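Local structure of response regulator (Caulobacter vibrioides, 3N0R) at residues Y77-A89 with D96-L109. The protein is a stress response regulator whose receiver domain probably controls release of its sigma-factor-like domain to bind an anti-sigma factor. The protein carries 1 engineered substitution. Numbering follows the deposited sequence. Where two conformers were deposited one is given.
Sequences YRVFHAIWLSSGA and DQGLHAGDDAAQRL
Gly98 N and Leu99 N donate to two carbonyls in the last turn of helix 72-84: Gly98 N reaches Ala82 O at 3.1 Å, tilted from the carbonyl plane, and Leu99 N meets Ile83 O at 2.8 Å, nearly straight. Gln97 CA adds a CA-H...O contact to Ala82 O. Leu99 sends CD1 to the edge of the Trp84 indole, near its plane, 3.6 Å from CE3. Leu99 CD1 and Leu109 CD1 both pack on Trp84 O, each at 3.5 Å, and the Leu109 side chain crosses that of Leu85 at about a right angle. Beyond the helix end, Ser87 OG wedges against the chain at Leu99 and His100, with Ala106 CB 3.3 Å away. Asp96 O, packed on Ala82 CB, is buried without a polar partner. The contact joins two consecutive helices of the sigma-like region, 72-84 and 104-112, through the returning linker, whose backbone takes up carbonyls that have run out of helical N-H partners. Water 1 accepts from Ser86 N, close to Ala82 O and Leu99 O; water 2 accepts from Gly88 N and Ala101 N. Gln97, with CG anti to the backbone N (chi1 -171°) and an extended chain, lays its amide beside Ser86; NE2 hydrogen-bonds to Leu99 O at 2.9 Å on an in-plane lone pair and lies over the rim of the His100 ring. In the type I turn His100-Asp103, His100 N donates to Asp103 OD2 from above the carboxylate plane. Ile83 CG2 lies over one indole face, toward its rim; further out, Trp84 stacks with Tyr51 and its NE1 hydrogen-bonds to Tyr51 O.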
loop_
_atom_site.group_PDB
_atom_site.type_symbol
_atom_site.label_atom_id
_atom_site.label_comp_id
_atom_site.label_asym_id
_atom_site.label_seq_id
_atom_site.Cartn_x
_atom_site.Cartn_y
_atom_site.Cartn_z
ATOM N N TYR A 77 -4.660 14.332 -1.484
ATOM C CA TYR A 77 -5.120 13.128 -2.169
ATOM C C TYR A 77 -6.097 13.467 -3.295
ATOM O O TYR A 77 -6.085 12.830 -4.347
ATOM C CB TYR A 77 -5.720 12.109 -1.192
ATOM C CG TYR A 77 -4.714 11.278 -0.405
ATOM C CD1 TYR A 77 -3.972 11.848 0.621
ATOM C CD2 TYR A 77 -4.550 9.911 -0.644
ATOM C CE1 TYR A 77 -3.077 11.098 1.368
ATOM C CE2 TYR A 77 -3.651 9.152 0.109
ATOM C CZ TYR A 77 -2.925 9.754 1.120
ATOM O OH TYR A 77 -2.038 9.015 1.884
ATOM N N ARG A 78 -6.956 14.465 -3.083
ATOM C CA ARG A 78 -7.862 14.890 -4.139
ATOM C C ARG A 78 -7.089 15.361 -5.378
ATOM O O ARG A 78 -7.433 15.007 -6.504
ATOM C CB ARG A 78 -8.792 15.981 -3.613
ATOM C CG ARG A 78 -9.774 16.509 -4.626
ATOM C CD ARG A 78 -10.722 17.515 -3.978
ATOM N NE ARG A 78 -11.701 18.030 -4.929
ATOM C CZ ARG A 78 -12.571 18.998 -4.665
ATOM N NH1 ARG A 78 -12.591 19.568 -3.466
ATOM N NH2 ARG A 78 -13.425 19.395 -5.598
ATOM N N VAL A 79 -6.044 16.156 -5.171
ATOM C CA VAL A 79 -5.198 16.603 -6.275
ATOM C C VAL A 79 -4.550 15.408 -6.984
ATOM O O VAL A 79 -4.536 15.334 -8.213
ATOM C CB VAL A 79 -4.142 17.613 -5.778
ATOM C CG1 VAL A 79 -3.009 17.756 -6.780
ATOM C CG2 VAL A 79 -4.819 18.959 -5.500
ATOM N N PHE A 80 -4.018 14.469 -6.204
ATOM C CA PHE A 80 -3.418 13.266 -6.774
ATOM C C PHE A 80 -4.423 12.534 -7.672
ATOM O O PHE A 80 -4.096 12.108 -8.775
ATOM C CB PHE A 80 -2.951 12.355 -5.640
ATOM C CG PHE A 80 -2.257 11.104 -6.108
ATOM C CD1 PHE A 80 -2.993 9.972 -6.440
ATOM C CD2 PHE A 80 -0.873 11.057 -6.229
ATOM C CE1 PHE A 80 -2.364 8.818 -6.868
ATOM C CE2 PHE A 80 -0.232 9.897 -6.646
ATOM C CZ PHE A 80 -0.971 8.785 -6.982
ATOM N N HIS A 81 -5.663 12.415 -7.199
ATOM C CA HIS A 81 -6.708 11.759 -7.976
ATOM C C HIS A 81 -7.106 12.525 -9.234
ATOM O O HIS A 81 -7.403 11.921 -10.262
ATOM C CB HIS A 81 -7.921 11.493 -7.091
ATOM C CG HIS A 81 -7.809 10.231 -6.304
ATOM N ND1 HIS A 81 -8.659 9.170 -6.518
ATOM C CD2 HIS A 81 -6.938 9.835 -5.343
ATOM C CE1 HIS A 81 -8.326 8.171 -5.720
ATOM N NE2 HIS A 81 -7.274 8.536 -5.008
ATOM N N ALA A 82 -7.134 13.852 -9.157
ATOM C CA ALA A 82 -7.421 14.673 -10.339
ATOM C C ALA A 82 -6.368 14.454 -11.428
ATOM O O ALA A 82 -6.690 14.356 -12.616
ATOM C CB ALA A 82 -7.494 16.157 -9.958
ATOM N N ILE A 83 -5.103 14.389 -11.017
ATOM C CA ILE A 83 -4.016 14.218 -11.969
ATOM C C ILE A 83 -3.998 12.813 -12.568
ATOM O O ILE A 83 -3.889 12.671 -13.785
ATOM C CB ILE A 83 -2.644 14.538 -11.336
ATOM C CG1 ILE A 83 -2.580 16.019 -10.941
ATOM C CG2 ILE A 83 -1.516 14.191 -12.290
ATOM C CD1 ILE A 83 -1.384 16.383 -10.061
ATOM N N TRP A 84 -4.127 11.787 -11.721
ATOM C CA TRP A 84 -3.818 10.419 -12.134
ATOM C C TRP A 84 -4.999 9.477 -12.320
ATOM O O TRP A 84 -4.879 8.504 -13.065
ATOM C CB TRP A 84 -2.816 9.776 -11.156
ATOM C CG TRP A 84 -1.494 10.473 -11.126
ATOM C CD1 TRP A 84 -0.996 11.265 -10.126
ATOM C CD2 TRP A 84 -0.509 10.462 -12.162
ATOM N NE1 TRP A 84 0.238 11.751 -10.489
ATOM C CE2 TRP A 84 0.559 11.272 -11.736
ATOM C CE3 TRP A 84 -0.435 9.846 -13.415
ATOM C CZ2 TRP A 84 1.698 11.476 -12.520
ATOM C CZ3 TRP A 84 0.691 10.055 -14.196
ATOM C CH2 TRP A 84 1.742 10.863 -13.747
ATOM N N LEU A 85 -6.116 9.746 -11.644
ATOM C CA LEU A 85 -7.142 8.716 -11.471
ATOM C C LEU A 85 -8.544 9.187 -11.854
ATOM O O LEU A 85 -9.545 8.639 -11.379
ATOM C CB LEU A 85 -7.134 8.200 -10.025
ATOM C CG LEU A 85 -5.850 7.492 -9.597
ATOM C CD1 LEU A 85 -5.844 7.266 -8.086
ATOM C CD2 LEU A 85 -5.691 6.170 -10.350
ATOM N N SER A 86 -8.637 10.168 -12.739
ATOM C CA SER A 86 -9.946 10.706 -13.094
ATOM C C SER A 86 -10.398 10.349 -14.503
ATOM O O SER A 86 -11.426 10.839 -14.959
ATOM C CB SER A 86 -9.966 12.216 -12.865
ATOM O OG SER A 86 -9.862 12.488 -11.478
ATOM N N SER A 87 -9.651 9.492 -15.195
ATOM C CA SER A 87 -10.051 9.099 -16.539
ATOM C C SER A 87 -11.449 8.496 -16.530
ATOM O O SER A 87 -11.763 7.652 -15.690
ATOM C CB SER A 87 -9.042 8.127 -17.145
ATOM O OG SER A 87 -7.817 8.794 -17.360
ATOM N N GLY A 88 -12.286 8.928 -17.470
ATOM C CA GLY A 88 -13.665 8.478 -17.515
ATOM C C GLY A 88 -14.593 9.370 -16.707
ATOM O O GLY A 88 -15.783 9.076 -16.561
ATOM N N ALA A 89 -14.046 10.457 -16.171
ATOM C CA ALA A 89 -14.852 11.459 -15.480
ATOM C C ALA A 89 -15.594 12.330 -16.488
ATOM O O ALA A 89 -16.737 12.727 -16.260
ATOM C CB ALA A 89 -13.981 12.321 -14.579
ATOM N N ASP A 96 -10.055 20.225 -12.813
ATOM C CA ASP A 96 -8.711 19.782 -13.175
ATOM C C ASP A 96 -8.693 18.301 -13.517
ATOM O O ASP A 96 -9.161 17.471 -12.736
ATOM C CB ASP A 96 -7.751 19.965 -11.997
ATOM C CG ASP A 96 -7.636 21.397 -11.543
ATOM O OD1 ASP A 96 -7.649 22.307 -12.396
ATOM O OD2 ASP A 96 -7.507 21.609 -10.317
ATOM N N GLN A 97 -8.107 17.956 -14.654
ATOM C CA GLN A 97 -7.884 16.552 -14.965
ATOM C C GLN A 97 -6.596 16.376 -15.756
ATOM O O GLN A 97 -6.410 17.040 -16.774
ATOM C CB GLN A 97 -9.063 15.973 -15.740
ATOM C CG GLN A 97 -8.944 14.475 -15.886
ATOM C CD GLN A 97 -10.100 13.835 -16.620
ATOM O OE1 GLN A 97 -11.226 14.349 -16.628
ATOM N NE2 GLN A 97 -9.834 12.686 -17.229
ATOM N N GLY A 98 -5.732 15.464 -15.303
ATOM C CA GLY A 98 -4.459 15.202 -15.957
ATOM C C GLY A 98 -4.586 14.085 -16.984
ATOM O O GLY A 98 -4.814 14.347 -18.170
ATOM N N LEU A 99 -4.449 12.836 -16.547
ATOM C CA LEU A 99 -4.652 11.703 -17.441
ATOM C C LEU A 99 -6.077 11.648 -17.967
ATOM O O LEU A 99 -7.032 11.987 -17.250
ATOM C CB LEU A 99 -4.351 10.377 -16.733
ATOM C CG LEU A 99 -2.902 10.023 -16.392
ATOM C CD1 LEU A 99 -2.814 8.607 -15.873
ATOM C CD2 LEU A 99 -1.943 10.234 -17.562
ATOM N N HIS A 100 -6.209 11.206 -19.215
ATOM C CA HIS A 100 -7.501 10.902 -19.813
ATOM C C HIS A 100 -7.469 9.473 -20.319
ATOM O O HIS A 100 -6.392 8.879 -20.411
ATOM C CB HIS A 100 -7.827 11.899 -20.932
ATOM C CG HIS A 100 -8.033 13.285 -20.419
ATOM N ND1 HIS A 100 -6.990 14.068 -19.971
ATOM C CD2 HIS A 100 -9.162 13.994 -20.188
ATOM C CE1 HIS A 100 -7.464 15.217 -19.526
ATOM N NE2 HIS A 100 -8.779 15.196 -19.639
ATOM N N ALA A 101 -8.642 8.931 -20.642
ATOM C CA ALA A 101 -8.801 7.495 -20.872
ATOM C C ALA A 101 -7.886 6.944 -21.966
ATOM O O ALA A 101 -7.477 5.785 -21.912
ATOM C CB ALA A 101 -10.259 7.167 -21.182
ATOM N N GLY A 102 -7.571 7.767 -22.961
ATOM C CA GLY A 102 -6.747 7.323 -24.069
ATOM C C GLY A 102 -5.273 7.155 -23.744
ATOM O O GLY A 102 -4.534 6.543 -24.516
ATOM N N ASP A 103 -4.823 7.699 -22.618
ATOM C CA ASP A 103 -3.408 7.609 -22.279
ATOM C C ASP A 103 -3.028 6.190 -21.853
ATOM O O ASP A 103 -3.809 5.504 -21.197
ATOM C CB ASP A 103 -3.074 8.589 -21.147
ATOM C CG ASP A 103 -3.329 10.041 -21.531
ATOM O OD1 ASP A 103 -3.131 10.399 -22.716
ATOM O OD2 ASP A 103 -3.697 10.825 -20.636
ATOM N N ASP A 104 -1.823 5.753 -22.208
ATOM C CA ASP A 104 -1.376 4.412 -21.841
ATOM C C ASP A 104 -1.474 4.161 -20.337
ATOM O O ASP A 104 -1.980 3.124 -19.902
ATOM C CB ASP A 104 0.059 4.165 -22.311
ATOM C CG ASP A 104 0.173 4.052 -23.823
ATOM O OD1 ASP A 104 -0.842 3.740 -24.487
ATOM O OD2 ASP A 104 1.286 4.263 -24.349
ATOM N N ALA A 105 -0.998 5.118 -19.543
ATOM C CA ALA A 105 -1.023 4.947 -18.098
ATOM C C ALA A 105 -2.455 4.837 -17.586
ATOM O O ALA A 105 -2.721 4.092 -16.648
ATOM C CB ALA A 105 -0.288 6.089 -17.396
ATOM N N ALA A 106 -3.372 5.585 -18.194
ATOM C CA ALA A 106 -4.766 5.551 -17.764
ATOM C C ALA A 106 -5.398 4.191 -18.054
ATOM O O ALA A 106 -6.164 3.667 -17.244
ATOM C CB ALA A 106 -5.549 6.656 -18.434
ATOM N N GLN A 107 -5.071 3.617 -19.207
ATOM C CA GLN A 107 -5.575 2.300 -19.561
ATOM C C GLN A 107 -5.101 1.237 -18.570
ATOM O O GLN A 107 -5.875 0.366 -18.151
ATOM C CB GLN A 107 -5.144 1.942 -20.980
ATOM C CG GLN A 107 -5.683 2.892 -22.037
ATOM C CD GLN A 107 -5.253 2.502 -23.431
ATOM O OE1 GLN A 107 -5.494 1.381 -23.878
ATOM N NE2 GLN A 107 -4.607 3.428 -24.130
ATOM N N ARG A 108 -3.829 1.308 -18.185
ATOM C CA ARG A 108 -3.318 0.368 -17.189
ATOM C C ARG A 108 -4.002 0.572 -15.845
ATOM O O ARG A 108 -4.412 -0.393 -15.196
ATOM C CB ARG A 108 -1.803 0.472 -17.010
ATOM C CG ARG A 108 -1.324 -0.296 -15.772
ATOM C CD ARG A 108 0.085 -0.864 -15.900
ATOM N NE ARG A 108 0.468 -1.633 -14.712
ATOM C CZ ARG A 108 0.400 -2.960 -14.612
ATOM N NH1 ARG A 108 -0.032 -3.689 -15.633
ATOM N NH2 ARG A 108 0.772 -3.565 -13.485
ATOM N N LEU A 109 -4.123 1.829 -15.425
ATOM C CA LEU A 109 -4.738 2.115 -14.134
ATOM C C LEU A 109 -6.200 1.686 -14.074
ATOM O O LEU A 109 -6.684 1.272 -13.025
ATOM C CB LEU A 109 -4.580 3.589 -13.769
ATOM C CG LEU A 109 -3.158 4.007 -13.391
ATOM C CD1 LEU A 109 -3.001 5.526 -13.451
ATOM C CD2 LEU A 109 -2.754 3.484 -12.012
HETATM O O HOH W 1 -6.921 11.768 -14.349
HETATM O O HOH W 2 -10.833 10.504 -19.682
#